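Long-range contacts in 52 protein (Murid herpesvirus 4, PDB 2OA5), which is an abundant tegument protein of a gammaherpesvirus, probably serving a structural role in the virion as a self-associating, largely helical protein of the BLRF2 family: residues A62-K67 and V96-E101; A70-R75 and L92-D97. One frame throughout, in Å; residues are numbered along the deposited sequence.

Contact 1: A62-K67 and V96-E101; sequences AVAMRK and VDVSME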
ATOM      1  N   ALA B  62      12.805  -4.291   9.580  1.00 31.27           N
ATOM      2  CA  ALA B  62      13.307  -3.891  10.885  1.00 35.96           C
ATOM      3  C   ALA B  62      14.214  -2.657  10.790  1.00 36.95           C
ATOM      4  O   ALA B  62      14.222  -1.811  11.685  1.00 36.18           O
ATOM      5  CB  ALA B  62      14.055  -5.057  11.539  1.00 36.85           C
ATOM      6  N   VAL B  63      14.976  -2.552   9.704  1.00 41.34           N
ATOM      7  CA  VAL B  63      15.852  -1.397   9.519  1.00 41.54           C
ATOM      8  C   VAL B  63      14.988  -0.169   9.255  1.00 40.68           C
ATOM      9  O   VAL B  63      15.202   0.898   9.831  1.00 40.75           O
ATOM     10  CB  VAL B  63      16.817  -1.608   8.323  1.00 43.23           C
ATOM     11  CG1 VAL B  63      17.415  -0.274   7.888  1.00 43.54           C
ATOM     12  CG2 VAL B  63      17.926  -2.557   8.717  1.00 43.43           C
ATOM     13  N   ALA B  64      14.010  -0.324   8.367  1.00 33.90           N
ATOM     14  CA  ALA B  64      13.112   0.778   8.045  1.00 33.19           C
ATOM     15  C   ALA B  64      12.376   1.217   9.318  1.00 32.41           C
ATOM     16  O   ALA B  64      12.176   2.401   9.567  1.00 28.94           O
ATOM     17  CB  ALA B  64      12.107   0.340   6.987  1.00 26.61           C
HETATM   18  N   MSE B  65      11.993   0.244  10.132  1.00 38.31           N
HETATM   19  CA  MSE B  65      11.266   0.536  11.356  1.00 43.17           C
HETATM   20  C   MSE B  65      12.088   1.393  12.331  1.00 43.06           C
HETATM   21  O   MSE B  65      11.554   2.316  12.962  1.00 39.43           O
HETATM   22  CB  MSE B  65      10.817  -0.781  11.998  1.00 51.58           C
HETATM   23  CG  MSE B  65       9.304  -0.909  12.112  1.00 61.65           C
HETATM   24 SE   MSE B  65       8.605   0.435  13.286  1.00 61.83          SE
HETATM   25  CE  MSE B  65       6.979  -0.425  13.756  1.00 66.02           C
ATOM     26  N   ARG B  66      13.383   1.094  12.428  1.00 43.47           N
ATOM     27  CA  ARG B  66      14.309   1.828  13.289  1.00 45.39           C
ATOM     28  C   ARG B  66      14.351   3.288  12.839  1.00 43.30           C
ATOM     29  O   ARG B  66      14.139   4.209  13.626  1.00 41.75           O
ATOM     30  CB  ARG B  66      15.711   1.213  13.179  1.00 55.21           C
ATOM     31  CG  ARG B  66      16.872   2.136  13.571  1.00 61.77           C
ATOM     32  CD  ARG B  66      18.121   1.808  12.749  1.00 66.99           C
ATOM     33  NE  ARG B  66      18.479   0.393  12.847  1.00 69.97           N
ATOM     34  CZ  ARG B  66      19.414  -0.200  12.112  1.00 71.08           C
ATOM     35  NH1 ARG B  66      20.102   0.492  11.214  1.00 72.36           N
ATOM     36  NH2 ARG B  66      19.665  -1.494  12.275  1.00 71.64           N
ATOM     37  N   LYS B  67      14.618   3.469  11.550  1.00 43.03           N
ATOM     38  CA  LYS B  67      14.722   4.785  10.936  1.00 41.30           C
ATOM     39  C   LYS B  67      13.437   5.602  11.009  1.00 38.59           C
ATOM     40  O   LYS B  67      13.468   6.808  11.247  1.00 38.65           O
ATOM     41  CB  LYS B  67      15.155   4.633   9.469  1.00 44.63           C
ATOM     42  CG  LYS B  67      16.468   3.886   9.278  1.00 44.26           C
ATOM     43  CD  LYS B  67      16.974   4.005   7.843  1.00 47.16           C
ATOM     44  CE  LYS B  67      18.379   3.434   7.710  1.00 48.82           C
ATOM     45  NZ  LYS B  67      19.241   4.287   6.842  1.00 48.60           N
ATOM     46  N   VAL B  96      12.399   6.613   3.484  1.00 49.90           N
ATOM     47  CA  VAL B  96      13.380   5.760   4.130  1.00 51.00           C
ATOM     48  C   VAL B  96      14.142   4.882   3.149  1.00 50.94           C
ATOM     49  O   VAL B  96      13.567   4.286   2.237  1.00 48.95           O
ATOM     50  CB  VAL B  96      12.670   4.874   5.186  1.00 55.34           C
ATOM     51  CG1 VAL B  96      13.511   3.665   5.533  1.00 56.98           C
ATOM     52  CG2 VAL B  96      12.397   5.694   6.434  1.00 58.48           C
ATOM     53  N   ASP B  97      15.460   4.821   3.343  1.00 52.35           N
ATOM     54  CA  ASP B  97      16.328   4.008   2.514  1.00 52.52           C
ATOM     55  C   ASP B  97      16.791   2.844   3.372  1.00 49.47           C
ATOM     56  O   ASP B  97      17.049   3.013   4.565  1.00 51.58           O
ATOM     57  CB  ASP B  97      17.534   4.818   2.042  1.00 60.82           C
ATOM     58  CG  ASP B  97      17.159   5.926   1.083  1.00 64.63           C
ATOM     59  OD1 ASP B  97      16.524   5.632   0.044  1.00 67.51           O
ATOM     60  OD2 ASP B  97      17.505   7.092   1.361  1.00 66.93           O
ATOM     61  N   VAL B  98      16.896   1.663   2.780  1.00 40.06           N
ATOM     62  CA  VAL B  98      17.320   0.496   3.529  1.00 38.96           C
ATOM     63  C   VAL B  98      18.095  -0.486   2.668  1.00 38.55           C
ATOM     64  O   VAL B  98      17.785  -0.682   1.493  1.00 38.04           O
ATOM     65  CB  VAL B  98      16.105  -0.222   4.163  1.00 45.97           C
ATOM     66  CG1 VAL B  98      15.483   0.663   5.235  1.00 45.60           C
ATOM     67  CG2 VAL B  98      15.072  -0.548   3.094  1.00 43.10           C
ATOM     68  N   SER B  99      19.113  -1.089   3.269  1.00 38.08           N
ATOM     69  CA  SER B  99      19.963  -2.059   2.602  1.00 41.19           C
ATOM     70  C   SER B  99      20.263  -3.151   3.608  1.00 42.80           C
ATOM     71  O   SER B  99      20.353  -2.882   4.805  1.00 42.07           O
ATOM     72  CB  SER B  99      21.273  -1.397   2.165  1.00 51.14           C
ATOM     73  OG  SER B  99      21.032  -0.261   1.356  1.00 54.45           O
HETATM   74  N   MSE B 100      20.408  -4.381   3.118  1.00 50.64           N
HETATM   75  CA  MSE B 100      20.710  -5.529   3.970  1.00 55.44           C
HETATM   76  C   MSE B 100      21.959  -5.249   4.819  1.00 56.94           C
HETATM   77  O   MSE B 100      22.105  -5.800   5.912  1.00 56.54           O
HETATM   78  CB  MSE B 100      20.961  -6.783   3.117  1.00 65.64           C
HETATM   79  CG  MSE B 100      19.788  -7.305   2.284  1.00 70.80           C
HETATM   80 SE   MSE B 100      18.533  -8.309   3.321  1.00 80.25          SE
HETATM   81  CE  MSE B 100      18.978 -10.106   2.847  1.00 77.51           C
ATOM     82  N   GLU B 101      22.852  -4.399   4.310  1.00 60.23           N
ATOM     83  CA  GLU B 101      24.091  -4.058   5.017  1.00 61.37           C
ATOM     84  C   GLU B 101      23.835  -3.459   6.385  1.00 62.17           C
ATOM     85  O   GLU B 101      24.550  -3.737   7.340  1.00 63.19           O
ATOM     86  CB  GLU B 101      24.923  -3.059   4.213  1.00 57.80           C
ATOM     87  CG  GLU B 101      25.942  -3.663   3.290  1.00 57.76           C
ATOM     88  CD  GLU B 101      26.812  -2.602   2.646  1.00 58.33           C
ATOM     89  OE1 GLU B 101      27.563  -1.915   3.369  1.00 56.70           O
ATOM     90  OE2 GLU B 101      26.738  -2.456   1.414  1.00 61.44           O
TER
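Strand 96-99 lies over helix 62-67 in a roughly antiparallel sense, the axes 8.1 Å apart at their closest and 144° apart in direction, with the CA atoms of Ala64 and Val98 the nearest pair at 6.2 Å. The apolar part of the contact turns on one methyl group, CG1 of Val98. Anti to its own carbonyl carbon (chi1 -67°), Val98 CG1 meets Val63 CG1 at 3.4 Å, closer than carbons usually pack. The two valine side chains run alongside in opposite senses, and Val98 CG1 also comes within 3.6 Å of the backbone N of Ala64, one residue on from Val63. The CG1 methyls of Val96 and Val98 both lie against Ala64 CB, and Val96 CG1 is 3.8 Å from Ala64 CA, consistent with a close approach of strand to helix at this small residue. Helix 46-76 thus packs against strand 93-99, whose sheet runs on antiparallel into a strand of the second subunit. Leu94 of that subunit packs on Val98, and its Ile68 on Ala64. Lys67 marks the polar border. Extended through chi2 and chi3 (172°), its chain carries Lys67 CD past Val96 CG1 at 4.2 Å, and the bend at chi4 then sets the direction of NZ. Lys67 NZ makes a weak hydrogen bond of 3.4 Å to Asp97 O, an oxygen that Lys67 CD and CE approach just as closely. The stronger partner of this ammonium is the carboxylate of Glu102, with which it forms a salt bridge; Asp97 OD2 stands farther off, 6.4 Å from Lys67 NZ.

Contact 2: A70-R75 and L92-D97; sequences AKVRSR and LTLRVD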
ATOM      1  N   ALA B  70      12.810   7.064  14.472  1.00 43.72           N
ATOM      2  CA  ALA B  70      13.733   8.169  14.679  1.00 45.52           C
ATOM      3  C   ALA B  70      13.181   9.479  14.125  1.00 45.90           C
ATOM      4  O   ALA B  70      13.219  10.513  14.791  1.00 47.33           O
ATOM      5  CB  ALA B  70      15.077   7.841  14.026  1.00 46.27           C
ATOM      6  N   LYS B  71      12.662   9.426  12.903  1.00 43.65           N
ATOM      7  CA  LYS B  71      12.108  10.601  12.244  1.00 43.94           C
ATOM      8  C   LYS B  71      10.802  11.048  12.881  1.00 41.88           C
ATOM      9  O   LYS B  71      10.493  12.241  12.924  1.00 41.41           O
ATOM     10  CB  LYS B  71      11.908  10.304  10.755  1.00 52.35           C
ATOM     11  CG  LYS B  71      13.189   9.836  10.094  1.00 57.71           C
ATOM     12  CD  LYS B  71      13.061   9.681   8.599  1.00 61.16           C
ATOM     13  CE  LYS B  71      14.085  10.566   7.911  1.00 64.64           C
ATOM     14  NZ  LYS B  71      14.438  10.081   6.549  1.00 66.98           N
ATOM     15  N   VAL B  72      10.024  10.086  13.374  1.00 39.15           N
ATOM     16  CA  VAL B  72       8.771  10.418  14.031  1.00 37.28           C
ATOM     17  C   VAL B  72       9.149  11.115  15.336  1.00 38.39           C
ATOM     18  O   VAL B  72       8.571  12.137  15.689  1.00 36.44           O
ATOM     19  CB  VAL B  72       7.921   9.144  14.316  1.00 36.39           C
ATOM     20  CG1 VAL B  72       6.677   9.504  15.139  1.00 31.09           C
ATOM     21  CG2 VAL B  72       7.509   8.497  12.991  1.00 32.05           C
ATOM     22  N   ARG B  73      10.139  10.575  16.043  1.00 43.69           N
ATOM     23  CA  ARG B  73      10.579  11.198  17.288  1.00 48.91           C
ATOM     24  C   ARG B  73      10.999  12.639  17.037  1.00 51.25           C
ATOM     25  O   ARG B  73      10.626  13.549  17.775  1.00 52.49           O
ATOM     26  CB  ARG B  73      11.746  10.431  17.902  1.00 48.41           C
ATOM     27  CG  ARG B  73      11.320   9.315  18.813  1.00 49.68           C
ATOM     28  CD  ARG B  73      12.503   8.670  19.508  1.00 49.88           C
ATOM     29  NE  ARG B  73      12.039   7.888  20.649  1.00 52.75           N
ATOM     30  CZ  ARG B  73      11.139   6.916  20.560  1.00 53.12           C
ATOM     31  NH1 ARG B  73      10.616   6.604  19.384  1.00 56.19           N
ATOM     32  NH2 ARG B  73      10.737   6.271  21.642  1.00 51.46           N
ATOM     33  N   SER B  74      11.777  12.846  15.977  1.00 51.12           N
ATOM     34  CA  SER B  74      12.241  14.179  15.636  1.00 54.33           C
ATOM     35  C   SER B  74      11.065  15.112  15.334  1.00 54.98           C
ATOM     36  O   SER B  74      11.023  16.238  15.830  1.00 57.34           O
ATOM     37  CB  SER B  74      13.218  14.096  14.450  1.00 56.16           C
ATOM     38  OG  SER B  74      12.938  15.058  13.450  1.00 57.25           O
ATOM     39  N   ARG B  75      10.104  14.646  14.540  1.00 54.93           N
ATOM     40  CA  ARG B  75       8.941  15.464  14.209  1.00 55.35           C
ATOM     41  C   ARG B  75       8.035  15.727  15.408  1.00 54.84           C
ATOM     42  O   ARG B  75       7.489  16.820  15.551  1.00 54.09           O
ATOM     43  CB  ARG B  75       8.111  14.801  13.107  1.00 60.90           C
ATOM     44  CG  ARG B  75       8.264  15.429  11.734  1.00 66.07           C
ATOM     45  CD  ARG B  75       9.706  15.399  11.295  1.00 68.84           C
ATOM     46  NE  ARG B  75       9.836  15.185   9.860  1.00 72.15           N
ATOM     47  CZ  ARG B  75      10.717  14.349   9.318  1.00 73.37           C
ATOM     48  NH1 ARG B  75      11.532  13.653  10.101  1.00 73.85           N
ATOM     49  NH2 ARG B  75      10.780  14.206   8.002  1.00 73.59           N
ATOM     50  N   LEU B  92       2.144  13.841   7.925  1.00 39.41           N
ATOM     51  CA  LEU B  92       3.493  13.297   7.887  1.00 38.30           C
ATOM     52  C   LEU B  92       3.770  12.330   6.738  1.00 38.17           C
ATOM     53  O   LEU B  92       2.984  11.417   6.456  1.00 36.57           O
ATOM     54  CB  LEU B  92       3.821  12.599   9.217  1.00 39.36           C
ATOM     55  CG  LEU B  92       5.240  12.022   9.272  1.00 38.57           C
ATOM     56  CD1 LEU B  92       6.209  13.188   9.377  1.00 41.53           C
ATOM     57  CD2 LEU B  92       5.425  11.089  10.452  1.00 34.27           C
ATOM     58  N   THR B  93       4.898  12.554   6.074  1.00 37.90           N
ATOM     59  CA  THR B  93       5.346  11.701   4.982  1.00 39.90           C
ATOM     60  C   THR B  93       6.850  11.572   5.174  1.00 41.14           C
ATOM     61  O   THR B  93       7.564  12.570   5.293  1.00 41.36           O
ATOM     62  CB  THR B  93       5.030  12.315   3.600  1.00 43.22           C
ATOM     63  OG1 THR B  93       3.617  12.537   3.493  1.00 45.27           O
ATOM     64  CG2 THR B  93       5.467  11.367   2.472  1.00 41.99           C
ATOM     65  N   LEU B  94       7.332  10.339   5.242  1.00 41.86           N
ATOM     66  CA  LEU B  94       8.748  10.110   5.448  1.00 42.74           C
ATOM     67  C   LEU B  94       9.300   9.323   4.297  1.00 44.13           C
ATOM     68  O   LEU B  94       8.572   8.608   3.611  1.00 41.98           O
ATOM     69  CB  LEU B  94       8.993   9.269   6.699  1.00 43.33           C
ATOM     70  CG  LEU B  94       8.410   9.593   8.070  1.00 44.53           C
ATOM     71  CD1 LEU B  94       8.917   8.550   9.057  1.00 43.69           C
ATOM     72  CD2 LEU B  94       8.820  10.986   8.514  1.00 45.83           C
ATOM     73  N   ARG B  95      10.595   9.461   4.062  1.00 45.52           N
ATOM     74  CA  ARG B  95      11.195   8.638   3.044  1.00 48.22           C
ATOM     75  C   ARG B  95      12.303   7.905   3.762  1.00 47.29           C
ATOM     76  O   ARG B  95      13.033   8.485   4.566  1.00 45.77           O
ATOM     77  CB  ARG B  95      11.744   9.427   1.871  1.00 57.93           C
ATOM     78  CG  ARG B  95      12.017   8.478   0.715  1.00 64.16           C
ATOM     79  CD  ARG B  95      12.809   9.118  -0.393  1.00 67.71           C
ATOM     80  NE  ARG B  95      11.988   9.858  -1.343  1.00 70.73           N
ATOM     81  CZ  ARG B  95      11.136   9.300  -2.201  1.00 71.63           C
ATOM     82  NH1 ARG B  95      10.978   7.983  -2.230  1.00 72.73           N
ATOM     83  NH2 ARG B  95      10.453  10.065  -3.040  1.00 71.34           N
ATOM     84  N   VAL B  96      12.399   6.613   3.484  1.00 49.90           N
ATOM     85  CA  VAL B  96      13.380   5.760   4.130  1.00 51.00           C
ATOM     86  C   VAL B  96      14.142   4.882   3.149  1.00 50.94           C
ATOM     87  O   VAL B  96      13.567   4.286   2.237  1.00 48.95           O
ATOM     88  CB  VAL B  96      12.670   4.874   5.186  1.00 55.34           C
ATOM     89  CG1 VAL B  96      13.511   3.665   5.533  1.00 56.98           C
ATOM     90  CG2 VAL B  96      12.397   5.694   6.434  1.00 58.48           C
ATOM     91  N   ASP B  97      15.460   4.821   3.343  1.00 52.35           N
ATOM     92  CA  ASP B  97      16.328   4.008   2.514  1.00 52.52           C
ATOM     93  C   ASP B  97      16.791   2.844   3.372  1.00 49.47           C
ATOM     94  O   ASP B  97      17.049   3.013   4.565  1.00 51.58           O
ATOM     95  CB  ASP B  97      17.534   4.818   2.042  1.00 60.82           C
ATOM     96  CG  ASP B  97      17.159   5.926   1.083  1.00 64.63           C
ATOM     97  OD1 ASP B  97      16.524   5.632   0.044  1.00 67.51           O
ATOM     98  OD2 ASP B  97      17.505   7.092   1.361  1.00 66.93           O
TER
HETATM   99  O   HOH W   1      11.829  12.101   5.429  1.00 40.89           O
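Leu94 and Leu92 reach from the strand side onto helix 70-75, where Val72 receives both at about right angles. CG2 of Val72 lies 4.2 Å from Leu94 CD1 and equally near Leu92 CD2. Leu94 divides its methyls further: Leu94 CD1 and CD2 both touch Lys71 CB, each at 3.9 Å, and Leu94 CD2 also lies over one face of the Arg75 guanidinium, 3.7 Å from its plane and off-centre, nearer the edge of the group. Arg75 CG rests 3.8 Å from Leu92 CD1. Beyond it, bends at chi2 (58°) and chi3 fold the guanidinium back over Leu94, where a weak hydrogen bond from Arg75 NH1 to Lys71 O may steady it. The C-terminal strand 93-99 here runs back antiparallel along helix 46-76, and its sheet continues into the second subunit, whose Leu60 packs on Leu92. Among the polar contacts, Lys71, bent at chi3, takes its NZ to Arg95 O at 2.9 Å, nearly in line with the carbonyl (C=O...N angle 172°). One water accepts from Arg95 N at 3.2 Å and, weakly, from Lys71 NZ and Arg75 NH2, linking both helix cations to the strand backbone. The Arg95 guanidinium turns away from the helix and pairs across the subunit interface, in a salt bridge to Asp97 of the second subunit.

How the contacts relate
Followed from the N terminus, the chain passes through helix 8-33 and enters helix 46-76, which supplies the first segment of both contacts: 62-67, then 70-75. It next turns through helix 82-90 and comes back as strand 93-99, meeting the later helical segment first. Contact 2 therefore closes the shorter loop, with 16 residues between its segments, and it nests inside the loop of contact 1, which spans 28. The reversed order is that of an antiparallel return. The strand segments overlap at Val96 and Asp97, and the contact centres lie 12 Å apart. Together they tie the C-terminal strand along the latter half of the long helix, and both border the second subunit.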